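Long-range contacts in N-acetylglucosaminidase (Paenibacillus barengoltzii, PDB 6INX), which probably hydrolyses linkages at N-acetylglucosamine in glycans as an N-acetylglucosaminidase of glycoside hydrolase family 18: residues R188-L194 with D207-I211; T199-T203 with S212-S216; H15-L19 with W324-C328; L103-D109 with H151-A157. One frame throughout, in Å; residues are numbered along the deposited sequence.

In the fold
Contact 4 belongs to the TIM barrel itself: two adjacent parallel strands meet in the interior through regular backbone bonds, apolar pairs and a buried aspartate-threonine bond. Contact 3 also serves the barrel, bringing the loop after its first strand against the loop after its last, and relies on side chains, partly buried, rather than on strand pairing. Contacts 1 and 2 both fold the long connection between strand 179-183 and helix 213-222, and they touch through R210 O and T203 OG1. Contact 1 is buried, built round an arginine, and lies beside the second subunit; contact 2 is partly buried and caps the helix. The centres of contacts 1 and 4 stand about 30 Å apart.

Contact 1: R188-L194 with D207-I211; sequences RGGFQTL and DLFRI
R188 reaches D207, F209 and I211 with a side chain extended from CG to NE (chi3 -180°), and its guanidinium carries the polar half of the contact. NH2 donates to I211 O (2.8 Å), arriving on a lone pair, and to F209 O (3.0 Å), where it sits above the carbonyl plane; both oxygens lie at the guanidinium edge. NE forms a salt bridge with D207 OD2 (2.8 Å), but the two planes are 44° apart and the hydrogen bond within it is weak. The other carboxylate oxygen, D207 OD1, accepts from F209 N in an Asx turn and from a water that also meets R188 NE and Q192 NE2 weakly.

Aromatic packing supplies the rest. The Q192 amide lies over one face of the F209 ring, the planes 30° apart, with OE1 above the ring centre; its rotation is fixed by a bond from Q192 NE2 to L194 O (2.9 Å). L194 CD2 approaches the ring edge, 3.9 Å from F209 CD2.

Both segments belong to the loop between strand 179-183 and helix 213-222, at the dimer interface: R210 makes a salt bridge to D166 of the second subunit, and T193 packs against its counterpart there.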
loop_
_atom_site.group_PDB
_atom_site.type_symbol
_atom_site.label_atom_id
_atom_site.label_comp_id
_atom_site.label_asym_id
_atom_site.label_seq_id
_atom_site.Cartn_x
_atom_site.Cartn_y
_atom_site.Cartn_z
ATOM N N ARG A 188 -7.111 1.156 5.816
ATOM C CA ARG A 188 -6.459 -0.090 6.178
ATOM C C ARG A 188 -7.574 -0.997 6.660
ATOM O O ARG A 188 -8.371 -0.597 7.512
ATOM C CB ARG A 188 -5.464 0.143 7.311
ATOM C CG ARG A 188 -4.353 1.095 6.901
ATOM C CD ARG A 188 -3.554 1.612 8.102
ATOM N NE ARG A 188 -2.517 2.519 7.625
ATOM C CZ ARG A 188 -2.722 3.766 7.199
ATOM N NH1 ARG A 188 -3.945 4.288 7.188
ATOM N NH2 ARG A 188 -1.704 4.488 6.742
ATOM N N GLY A 189 -7.659 -2.192 6.093
ATOM C CA GLY A 189 -8.792 -3.046 6.380
ATOM C C GLY A 189 -8.623 -4.443 5.823
ATOM O O GLY A 189 -7.651 -5.126 6.149
ATOM N N GLY A 190 -9.533 -4.856 4.940
ATOM C CA GLY A 190 -9.633 -6.260 4.569
ATOM C C GLY A 190 -8.536 -6.777 3.656
ATOM O O GLY A 190 -8.490 -7.989 3.408
ATOM N N PHE A 191 -7.661 -5.912 3.154
ATOM C CA PHE A 191 -6.580 -6.359 2.283
ATOM C C PHE A 191 -5.216 -6.393 2.962
ATOM O O PHE A 191 -4.234 -6.779 2.319
ATOM C CB PHE A 191 -6.504 -5.487 1.025
ATOM C CG PHE A 191 -7.730 -5.581 0.160
ATOM C CD1 PHE A 191 -8.022 -6.756 -0.501
ATOM C CD2 PHE A 191 -8.603 -4.511 0.041
ATOM C CE1 PHE A 191 -9.158 -6.862 -1.298
ATOM C CE2 PHE A 191 -9.739 -4.617 -0.752
ATOM C CZ PHE A 191 -10.009 -5.795 -1.417
ATOM N N GLN A 192 -5.115 -6.026 4.239
ATOM C CA GLN A 192 -3.816 -6.026 4.897
ATOM C C GLN A 192 -3.885 -6.703 6.259
ATOM O O GLN A 192 -4.875 -6.587 6.987
ATOM C CB GLN A 192 -3.213 -4.605 4.995
ATOM C CG GLN A 192 -3.973 -3.661 5.900
ATOM C CD GLN A 192 -3.351 -2.283 5.904
ATOM O OE1 GLN A 192 -3.452 -1.542 4.920
ATOM N NE2 GLN A 192 -2.669 -1.941 7.005
ATOM N N THR A 193 -2.792 -7.390 6.600
ATOM C CA THR A 193 -2.660 -8.046 7.891
ATOM C C THR A 193 -1.872 -7.209 8.886
ATOM O O THR A 193 -1.728 -7.619 10.042
ATOM C CB THR A 193 -1.980 -9.407 7.736
ATOM O OG1 THR A 193 -0.719 -9.221 7.089
ATOM C CG2 THR A 193 -2.827 -10.359 6.906
ATOM N N LEU A 194 -1.379 -6.041 8.480
ATOM C CA LEU A 194 -0.715 -5.128 9.403
ATOM C C LEU A 194 -1.757 -4.209 10.029
ATOM O O LEU A 194 -2.581 -3.630 9.317
ATOM C CB LEU A 194 0.298 -4.271 8.645
ATOM C CG LEU A 194 1.211 -3.490 9.586
ATOM C CD1 LEU A 194 2.188 -4.427 10.275
ATOM C CD2 LEU A 194 1.968 -2.416 8.809
ATOM N N ASP A 207 4.549 3.413 10.058
ATOM C CA ASP A 207 3.540 2.649 9.327
ATOM C C ASP A 207 4.056 2.354 7.921
ATOM O O ASP A 207 4.418 3.278 7.192
ATOM C CB ASP A 207 2.256 3.478 9.236
ATOM C CG ASP A 207 1.056 2.663 8.785
ATOM O OD1 ASP A 207 1.243 1.507 8.356
ATOM O OD2 ASP A 207 -0.079 3.195 8.848
ATOM N N LEU A 208 4.084 1.068 7.535
ATOM C CA LEU A 208 4.485 0.725 6.168
ATOM C C LEU A 208 3.504 1.272 5.141
ATOM O O LEU A 208 3.879 1.508 3.986
ATOM C CB LEU A 208 4.591 -0.796 5.998
ATOM C CG LEU A 208 5.703 -1.494 6.780
ATOM C CD1 LEU A 208 5.623 -3.004 6.564
ATOM C CD2 LEU A 208 7.082 -0.978 6.404
ATOM N N PHE A 209 2.251 1.477 5.535
ATOM C CA PHE A 209 1.223 2.034 4.670
ATOM C C PHE A 209 1.128 3.523 4.967
ATOM O O PHE A 209 1.139 3.922 6.136
ATOM C CB PHE A 209 -0.100 1.317 4.939
ATOM C CG PHE A 209 -0.056 -0.145 4.589
ATOM C CD1 PHE A 209 -0.418 -0.570 3.317
ATOM C CD2 PHE A 209 0.365 -1.083 5.505
ATOM C CE1 PHE A 209 -0.359 -1.915 2.980
ATOM C CE2 PHE A 209 0.429 -2.436 5.171
ATOM C CZ PHE A 209 0.055 -2.842 3.908
ATOM N N ARG A 210 1.104 4.350 3.918
ATOM C CA ARG A 210 1.345 5.782 4.071
ATOM C C ARG A 210 0.110 6.653 3.852
ATOM O O ARG A 210 0.231 7.880 3.869
ATOM C CB ARG A 210 2.501 6.241 3.176
ATOM C CG ARG A 210 3.771 5.383 3.300
ATOM C CD ARG A 210 4.324 5.329 4.724
ATOM N NE ARG A 210 4.783 6.630 5.187
ATOM C CZ ARG A 210 4.897 6.967 6.468
ATOM N NH1 ARG A 210 4.581 6.097 7.421
ATOM N NH2 ARG A 210 5.313 8.188 6.785
ATOM N N ILE A 211 -1.066 6.062 3.669
ATOM C CA ILE A 211 -2.272 6.834 3.381
ATOM C C ILE A 211 -2.871 7.411 4.666
ATOM O O ILE A 211 -2.633 6.929 5.777
ATOM C CB ILE A 211 -3.282 5.971 2.596
ATOM C CG1 ILE A 211 -4.362 6.821 1.901
ATOM C CG2 ILE A 211 -3.915 4.938 3.511
ATOM C CD1 ILE A 211 -3.838 7.854 0.909
HETATM O O HOH W 1 -0.874 -0.149 8.713
#

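Contact 2: T199-T203 with S212-S216; sequences TNLYT and SVDAS
T203 and S212 are turned so that their hydroxyls meet. In S212, OG stands between the backbone N and the carbonyl carbon (chi1 64°), while T203 OG1 lies beside its own N and anti to its carbonyl carbon (chi1 -58°). S212 OG donates to T203 OG1 (2.9 Å); S212, at the N-cap position, also accepts through OG from A215 N (3.0 Å) in a capping bond. T203 OG1 is also hydrogen-bonded to R210 O.

The loop backbone takes up two more N-H groups. V213 N donates to N200 O (2.8 Å) and D214 N to L201 O (2.9 Å), both nearly along the C=O axis. The first three N-H groups of the helix, which no earlier turn could satisfy, are therefore taken up by two loop carbonyls and the N-cap hydroxyl.

Side chains fill in round this core. N200 ND2 bonds Y202 O from above the carbonyl plane, holding the loop in its bend, and packs 3.3 Å from S212 CB; it is also hydrogen-bonded to I211 O. L201 CD1 meets V213 CG1 at 3.8 Å. Y202 CD1 rests 3.6 Å from D214 CB, and D214 OD2 lies at the ring edge. A water accepts from T203 N and donates to D214 OD2, bridging loop and helix.

Helix 303-316 flanks the contact: its Y312 hydrogen-bonds D214 OD1, and Y308 and Y312 pack on L201. The whole fixes the start of helix 213-222, directly after the long connection from strand 179-183.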
loop_
_atom_site.group_PDB
_atom_site.type_symbol
_atom_site.label_atom_id
_atom_site.label_comp_id
_atom_site.label_asym_id
_atom_site.label_seq_id
_atom_site.Cartn_x
_atom_site.Cartn_y
_atom_site.Cartn_z
ATOM N N THR A 199 -9.055 5.285 9.478
ATOM C CA THR A 199 -9.686 6.547 9.129
ATOM C C THR A 199 -8.883 7.717 9.707
ATOM O O THR A 199 -9.434 8.712 10.186
ATOM C CB THR A 199 -11.178 6.509 9.484
ATOM O OG1 THR A 199 -11.856 7.650 8.946
ATOM C CG2 THR A 199 -11.418 6.384 10.994
ATOM N N ASN A 200 -7.558 7.617 9.608
ATOM C CA ASN A 200 -6.654 8.557 10.264
ATOM C C ASN A 200 -6.507 9.872 9.506
ATOM O O ASN A 200 -6.299 9.894 8.291
ATOM C CB ASN A 200 -5.262 7.936 10.431
ATOM C CG ASN A 200 -4.678 7.383 9.119
ATOM O OD1 ASN A 200 -5.361 6.681 8.350
ATOM N ND2 ASN A 200 -3.392 7.675 8.874
ATOM N N LEU A 201 -6.563 10.974 10.259
ATOM C CA LEU A 201 -6.337 12.288 9.679
ATOM C C LEU A 201 -4.938 12.410 9.074
ATOM O O LEU A 201 -4.786 12.863 7.935
ATOM C CB LEU A 201 -6.579 13.366 10.742
ATOM C CG LEU A 201 -6.395 14.792 10.234
ATOM C CD1 LEU A 201 -7.303 15.050 9.039
ATOM C CD2 LEU A 201 -6.687 15.790 11.351
ATOM N N TYR A 202 -3.890 12.045 9.828
ATOM C CA TYR A 202 -2.524 12.184 9.339
ATOM C C TYR A 202 -1.807 10.841 9.325
ATOM O O TYR A 202 -2.134 9.924 10.082
ATOM C CB TYR A 202 -1.689 13.149 10.204
ATOM C CG TYR A 202 -2.170 14.581 10.220
ATOM C CD1 TYR A 202 -2.009 15.416 9.128
ATOM C CD2 TYR A 202 -2.783 15.096 11.352
ATOM C CE1 TYR A 202 -2.452 16.737 9.168
ATOM C CE2 TYR A 202 -3.224 16.401 11.400
ATOM C CZ TYR A 202 -3.058 17.214 10.313
ATOM O OH TYR A 202 -3.505 18.519 10.377
ATOM N N THR A 203 -0.792 10.749 8.472
ATOM C CA THR A 203 0.038 9.553 8.387
ATOM C C THR A 203 1.011 9.512 9.560
ATOM O O THR A 203 1.591 10.529 9.940
ATOM C CB THR A 203 0.798 9.551 7.063
ATOM O OG1 THR A 203 -0.152 9.601 5.988
ATOM C CG2 THR A 203 1.664 8.299 6.921
ATOM N N SER A 212 -3.655 8.476 4.493
ATOM C CA SER A 212 -4.324 9.207 5.562
ATOM C C SER A 212 -5.273 10.177 4.870
ATOM O O SER A 212 -5.224 10.334 3.649
ATOM C CB SER A 212 -3.322 9.973 6.440
ATOM O OG SER A 212 -2.655 10.977 5.688
ATOM N N VAL A 213 -6.132 10.839 5.657
ATOM C CA VAL A 213 -6.953 11.918 5.096
ATOM C C VAL A 213 -6.066 12.950 4.413
ATOM O O VAL A 213 -6.290 13.334 3.259
ATOM C CB VAL A 213 -7.806 12.592 6.187
ATOM C CG1 VAL A 213 -8.460 13.871 5.622
ATOM C CG2 VAL A 213 -8.843 11.649 6.768
ATOM N N ASP A 214 -5.034 13.407 5.131
ATOM C CA ASP A 214 -4.157 14.447 4.615
ATOM C C ASP A 214 -3.471 13.994 3.327
ATOM O O ASP A 214 -3.427 14.735 2.338
ATOM C CB ASP A 214 -3.152 14.799 5.722
ATOM C CG ASP A 214 -2.139 15.846 5.313
ATOM O OD1 ASP A 214 -2.519 16.938 4.839
ATOM O OD2 ASP A 214 -0.934 15.566 5.521
ATOM N N ALA A 215 -2.941 12.767 3.310
ATOM C CA ALA A 215 -2.276 12.294 2.098
ATOM C C ALA A 215 -3.263 12.124 0.948
ATOM O O ALA A 215 -2.922 12.388 -0.212
ATOM C CB ALA A 215 -1.530 10.984 2.361
ATOM N N SER A 216 -4.493 11.702 1.252
ATOM C CA SER A 216 -5.511 11.519 0.218
ATOM C C SER A 216 -5.919 12.854 -0.392
ATOM O O SER A 216 -5.973 12.989 -1.618
ATOM C CB SER A 216 -6.715 10.767 0.805
ATOM O OG SER A 216 -7.724 10.582 -0.176
HETATM O O HOH W 2 -0.019 13.029 6.666
#

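Contact 3: H15-L19 with W324-C328; sequences HLPEL and WEYGC
The E325 carboxylate meets the H15 imidazole at its edge, the two planes tilted 31° from each other. The hydrogen bond from H15 ND1 to E325 OE2 (2.9 Å, 172°) lies in the ring plane and reaches the oxygen on its syn side. A bend in the E325 chain (chi2 -91°) turns the carboxylate back over its own segment, where E325 OE1 accepts from G327 N (2.9 Å) above the carboxylate plane. S12 N gives OE2 a second donor, so three N-H groups grip the acid and fix its rotation. G327, without a side chain, lets the imidazole come close: its CA is 3.7 Å from H15 ND1.

The segments follow the first and last strands of the TIM barrel, 6-12 and 320-324, which pair to close it. The peptide between W324 and E325 is cis, as is common after the last strand in family 18 enzymes, whose tryptophan here usually lines the sugar site.

Y326 reaches across, and both partners approach its ring obliquely from the same side of its plane: L19 CD2 near CE1 (3.5 Å), H15 CB near CD2 (4.0 Å). Its hydroxyl, hydrogen-bonded to E23, ends 2.8 Å from E18 O.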
loop_
_atom_site.group_PDB
_atom_site.type_symbol
_atom_site.label_atom_id
_atom_site.label_comp_id
_atom_site.label_asym_id
_atom_site.label_seq_id
_atom_site.Cartn_x
_atom_site.Cartn_y
_atom_site.Cartn_z
ATOM N N HIS A 15 -32.927 2.850 7.417
ATOM C CA HIS A 15 -32.816 3.762 8.552
ATOM C C HIS A 15 -33.501 5.104 8.335
ATOM O O HIS A 15 -33.538 5.917 9.263
ATOM C CB HIS A 15 -31.347 3.990 8.928
ATOM C CG HIS A 15 -30.655 2.758 9.422
ATOM N ND1 HIS A 15 -29.307 2.539 9.244
ATOM C CD2 HIS A 15 -31.130 1.676 10.082
ATOM C CE1 HIS A 15 -28.980 1.373 9.774
ATOM N NE2 HIS A 15 -30.068 0.829 10.288
ATOM N N LEU A 16 -34.033 5.364 7.142
ATOM C CA LEU A 16 -34.725 6.628 6.888
ATOM C C LEU A 16 -35.800 6.963 7.916
ATOM O O LEU A 16 -35.853 8.122 8.356
ATOM C CB LEU A 16 -35.264 6.662 5.451
ATOM C CG LEU A 16 -34.216 6.815 4.343
ATOM C CD1 LEU A 16 -34.854 6.513 2.981
ATOM C CD2 LEU A 16 -33.578 8.203 4.368
ATOM N N PRO A 17 -36.668 6.036 8.340
ATOM C CA PRO A 17 -37.694 6.403 9.336
ATOM C C PRO A 17 -37.131 6.798 10.688
ATOM O O PRO A 17 -37.846 7.425 11.478
ATOM C CB PRO A 17 -38.564 5.142 9.441
ATOM C CG PRO A 17 -38.299 4.378 8.184
ATOM C CD PRO A 17 -36.868 4.661 7.845
ATOM N N GLU A 18 -35.883 6.457 10.987
ATOM C CA GLU A 18 -35.304 6.832 12.269
ATOM C C GLU A 18 -34.847 8.285 12.321
ATOM O O GLU A 18 -34.559 8.783 13.414
ATOM C CB GLU A 18 -34.146 5.895 12.618
ATOM C CG GLU A 18 -34.552 4.433 12.661
ATOM C CD GLU A 18 -33.362 3.498 12.658
ATOM O OE1 GLU A 18 -32.238 3.965 12.930
ATOM O OE2 GLU A 18 -33.552 2.293 12.381
ATOM N N LEU A 19 -34.787 8.974 11.183
ATOM C CA LEU A 19 -34.340 10.360 11.174
ATOM C C LEU A 19 -35.355 11.249 11.884
ATOM O O LEU A 19 -36.554 11.205 11.588
ATOM C CB LEU A 19 -34.138 10.838 9.737
ATOM C CG LEU A 19 -32.868 10.331 9.044
ATOM C CD1 LEU A 19 -33.006 10.439 7.536
ATOM C CD2 LEU A 19 -31.653 11.109 9.528
ATOM N N TRP A 324 -20.070 7.527 7.131
ATOM C CA TRP A 324 -20.717 6.224 7.009
ATOM C C TRP A 324 -20.749 5.628 8.407
ATOM O O TRP A 324 -19.687 5.472 9.021
ATOM C CB TRP A 324 -19.904 5.288 6.102
ATOM C CG TRP A 324 -20.561 3.938 6.010
ATOM C CD1 TRP A 324 -20.437 2.891 6.884
ATOM C CD2 TRP A 324 -21.520 3.530 5.033
ATOM N NE1 TRP A 324 -21.236 1.851 6.486
ATOM C CE2 TRP A 324 -21.917 2.219 5.355
ATOM C CE3 TRP A 324 -22.073 4.146 3.910
ATOM C CZ2 TRP A 324 -22.841 1.512 4.593
ATOM C CZ3 TRP A 324 -22.984 3.446 3.155
ATOM C CH2 TRP A 324 -23.366 2.142 3.504
ATOM N N GLU A 325 -21.936 5.295 8.930
ATOM C CA GLU A 325 -23.273 5.500 8.367
ATOM C C GLU A 325 -24.182 5.843 9.565
ATOM O O GLU A 325 -23.859 5.502 10.705
ATOM C CB GLU A 325 -23.743 4.211 7.681
ATOM C CG GLU A 325 -25.144 4.262 7.048
ATOM C CD GLU A 325 -26.234 3.822 8.017
ATOM O OE1 GLU A 325 -25.902 3.167 9.024
ATOM O OE2 GLU A 325 -27.426 4.132 7.786
ATOM N N TYR A 326 -25.321 6.496 9.297
ATOM C CA TYR A 326 -26.179 7.054 10.348
ATOM C C TYR A 326 -26.490 6.060 11.469
ATOM O O TYR A 326 -26.404 6.404 12.658
ATOM C CB TYR A 326 -27.466 7.562 9.699
ATOM C CG TYR A 326 -28.589 7.910 10.650
ATOM C CD1 TYR A 326 -28.708 9.182 11.182
ATOM C CD2 TYR A 326 -29.547 6.965 10.985
ATOM C CE1 TYR A 326 -29.755 9.498 12.044
ATOM C CE2 TYR A 326 -30.584 7.268 11.839
ATOM C CZ TYR A 326 -30.682 8.533 12.363
ATOM O OH TYR A 326 -31.728 8.820 13.212
ATOM N N GLY A 327 -26.876 4.839 11.119
ATOM C CA GLY A 327 -27.288 3.841 12.092
ATOM C C GLY A 327 -26.188 3.223 12.926
ATOM O O GLY A 327 -26.475 2.460 13.854
ATOM N N CYS A 328 -24.930 3.529 12.625
ATOM C CA CYS A 328 -23.808 2.939 13.339
ATOM C C CYS A 328 -23.537 3.597 14.682
ATOM O O CYS A 328 -22.716 3.076 15.450
ATOM C CB CYS A 328 -22.537 3.040 12.498
ATOM S SG CYS A 328 -22.624 2.147 10.952
#

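Contact 4: L103-D109 with H151-A157; sequences LDGVDLD and HYWLTIA
T155 OG1 donates to D107 OD1 (2.8 Å), crossing the aspartate at about a right angle and meeting the oxygen on its anti side. D107 CG stands anti to its backbone N (chi1 169°), which brings OD1 over the neighbouring strand. On the other sheet face, V106 CB packs on L154 CD1 (4.2 Å) and L108 CB on I156 CG2 (4.1 Å).

These pairs are set by the parallel register. W153 N binds D104 O (2.9 Å) and A157 N binds L108 O (3.1 Å); between them T155 bonds V106 through its N and L108 through its O. At G105 the strands come close, CA lying 3.1 Å from W153 O.

Further out, helix 126-148 links the strands in a beta-alpha-beta crossover and covers the L108 and L154 face, while strands 64-70 and 179-183 flank the pair. D104 is anchored by a salt bridge to R150.

D104, G105, D107 and D109 fit the DGxDxDxE signature of family 18, whose final glutamate is normally the acid. D107 OD2 is hydrogen-bonded to the hydroxyls of Y10 and S68, so three hydroxyls surround this buried carboxylate. Such a polar network inside the barrel probably fixes its orientation beside the putative active site.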
loop_
_atom_site.group_PDB
_atom_site.type_symbol
_atom_site.label_atom_id
_atom_site.label_comp_id
_atom_site.label_asym_id
_atom_site.label_seq_id
_atom_site.Cartn_x
_atom_site.Cartn_y
_atom_site.Cartn_z
ATOM N N LEU A 103 -35.966 13.119 -4.874
ATOM C CA LEU A 103 -34.515 13.055 -4.824
ATOM C C LEU A 103 -33.937 14.274 -5.527
ATOM O O LEU A 103 -34.465 14.723 -6.550
ATOM C CB LEU A 103 -34.020 11.787 -5.517
ATOM C CG LEU A 103 -34.352 10.487 -4.789
ATOM C CD1 LEU A 103 -34.211 9.277 -5.707
ATOM C CD2 LEU A 103 -33.452 10.334 -3.573
ATOM N N ASP A 104 -32.858 14.815 -4.965
ATOM C CA ASP A 104 -32.208 15.988 -5.531
ATOM C C ASP A 104 -31.051 15.639 -6.446
ATOM O O ASP A 104 -30.497 16.534 -7.087
ATOM C CB ASP A 104 -31.730 16.911 -4.410
ATOM C CG ASP A 104 -32.877 17.413 -3.562
ATOM O OD1 ASP A 104 -33.849 17.932 -4.157
ATOM O OD2 ASP A 104 -32.845 17.262 -2.321
ATOM N N GLY A 105 -30.680 14.373 -6.532
ATOM C CA GLY A 105 -29.604 13.990 -7.421
ATOM C C GLY A 105 -29.107 12.596 -7.089
ATOM O O GLY A 105 -29.740 11.852 -6.336
ATOM N N VAL A 106 -27.946 12.281 -7.647
ATOM C CA VAL A 106 -27.364 10.950 -7.569
ATOM C C VAL A 106 -25.923 11.059 -7.102
ATOM O O VAL A 106 -25.169 11.923 -7.566
ATOM C CB VAL A 106 -27.437 10.233 -8.935
ATOM C CG1 VAL A 106 -26.640 8.923 -8.926
ATOM C CG2 VAL A 106 -28.884 9.978 -9.307
ATOM N N ASP A 107 -25.546 10.182 -6.188
ATOM C CA ASP A 107 -24.163 10.007 -5.763
ATOM C C ASP A 107 -23.712 8.652 -6.302
ATOM O O ASP A 107 -24.217 7.615 -5.864
ATOM C CB ASP A 107 -24.080 10.036 -4.236
ATOM C CG ASP A 107 -22.717 9.608 -3.720
ATOM O OD1 ASP A 107 -21.716 10.238 -4.120
ATOM O OD2 ASP A 107 -22.661 8.646 -2.927
ATOM N N LEU A 108 -22.758 8.641 -7.225
ATOM C CA LEU A 108 -22.299 7.385 -7.809
ATOM C C LEU A 108 -21.176 6.794 -6.968
ATOM O O LEU A 108 -20.155 7.450 -6.738
ATOM C CB LEU A 108 -21.800 7.603 -9.233
ATOM C CG LEU A 108 -21.977 6.373 -10.118
ATOM C CD1 LEU A 108 -23.442 6.209 -10.496
ATOM C CD2 LEU A 108 -21.109 6.489 -11.361
ATOM N N ASP A 109 -21.359 5.539 -6.537
ATOM C CA ASP A 109 -20.404 4.865 -5.660
ATOM C C ASP A 109 -19.907 3.578 -6.319
ATOM O O ASP A 109 -20.117 2.480 -5.798
ATOM C CB ASP A 109 -21.091 4.568 -4.321
ATOM C CG ASP A 109 -20.140 4.084 -3.263
ATOM O OD1 ASP A 109 -18.915 4.205 -3.460
ATOM O OD2 ASP A 109 -20.624 3.593 -2.220
ATOM N N HIS A 151 -31.743 22.916 -9.946
ATOM C CA HIS A 151 -30.483 22.193 -10.062
ATOM C C HIS A 151 -30.688 20.766 -9.581
ATOM O O HIS A 151 -31.372 20.530 -8.582
ATOM C CB HIS A 151 -29.428 22.854 -9.173
ATOM C CG HIS A 151 -28.061 22.246 -9.283
ATOM N ND1 HIS A 151 -27.343 22.229 -10.460
ATOM C CD2 HIS A 151 -27.269 21.666 -8.349
ATOM C CE1 HIS A 151 -26.171 21.650 -10.249
ATOM N NE2 HIS A 151 -26.101 21.305 -8.976
ATOM N N TYR A 152 -30.101 19.816 -10.300
ATOM C CA TYR A 152 -29.983 18.446 -9.823
ATOM C C TYR A 152 -28.502 18.160 -9.612
ATOM O O TYR A 152 -27.659 18.678 -10.348
ATOM C CB TYR A 152 -30.583 17.457 -10.821
ATOM C CG TYR A 152 -32.097 17.436 -10.784
ATOM C CD1 TYR A 152 -32.777 16.953 -9.677
ATOM C CD2 TYR A 152 -32.842 17.887 -11.866
ATOM C CE1 TYR A 152 -34.163 16.941 -9.635
ATOM C CE2 TYR A 152 -34.227 17.882 -11.836
ATOM C CZ TYR A 152 -34.879 17.401 -10.720
ATOM O OH TYR A 152 -36.255 17.390 -10.691
ATOM N N TRP A 153 -28.195 17.376 -8.581
ATOM C CA TRP A 153 -26.833 17.151 -8.114
ATOM C C TRP A 153 -26.257 15.851 -8.669
ATOM O O TRP A 153 -26.971 14.865 -8.862
ATOM C CB TRP A 153 -26.798 17.074 -6.585
ATOM C CG TRP A 153 -27.165 18.353 -5.890
ATOM C CD1 TRP A 153 -28.368 19.002 -5.945
ATOM C CD2 TRP A 153 -26.333 19.124 -5.021
ATOM N NE1 TRP A 153 -28.331 20.132 -5.167
ATOM C CE2 TRP A 153 -27.090 20.232 -4.592
ATOM C CE3 TRP A 153 -25.021 18.986 -4.564
ATOM C CZ2 TRP A 153 -26.578 21.199 -3.731
ATOM C CZ3 TRP A 153 -24.510 19.948 -3.715
ATOM C CH2 TRP A 153 -25.289 21.037 -3.302
ATOM N N LEU A 154 -24.938 15.848 -8.872
ATOM C CA LEU A 154 -24.203 14.629 -9.193
ATOM C C LEU A 154 -22.909 14.664 -8.402
ATOM O O LEU A 154 -22.144 15.625 -8.507
ATOM C CB LEU A 154 -23.905 14.531 -10.696
ATOM C CG LEU A 154 -23.233 13.228 -11.144
ATOM C CD1 LEU A 154 -24.152 12.035 -10.897
ATOM C CD2 LEU A 154 -22.837 13.333 -12.612
ATOM N N THR A 155 -22.682 13.637 -7.587
ATOM C CA THR A 155 -21.459 13.509 -6.811
ATOM C C THR A 155 -20.943 12.091 -6.994
ATOM O O THR A 155 -21.604 11.248 -7.605
ATOM C CB THR A 155 -21.698 13.790 -5.318
ATOM O OG1 THR A 155 -22.573 12.794 -4.784
ATOM C CG2 THR A 155 -22.336 15.164 -5.102
ATOM N N ILE A 156 -19.739 11.834 -6.471
ATOM C CA ILE A 156 -19.203 10.482 -6.402
ATOM C C ILE A 156 -18.624 10.264 -5.017
ATOM O O ILE A 156 -18.288 11.205 -4.298
ATOM C CB ILE A 156 -18.119 10.171 -7.463
ATOM C CG1 ILE A 156 -16.857 11.015 -7.214
ATOM C CG2 ILE A 156 -18.682 10.318 -8.879
ATOM C CD1 ILE A 156 -15.678 10.640 -8.109
ATOM N N ALA A 157 -18.522 8.994 -4.647
ATOM C CA ALA A 157 -17.656 8.577 -3.557
ATOM C C ALA A 157 -16.435 7.922 -4.177
ATOM O O ALA A 157 -16.567 7.009 -5.007
ATOM C CB ALA A 157 -18.367 7.569 -2.656
#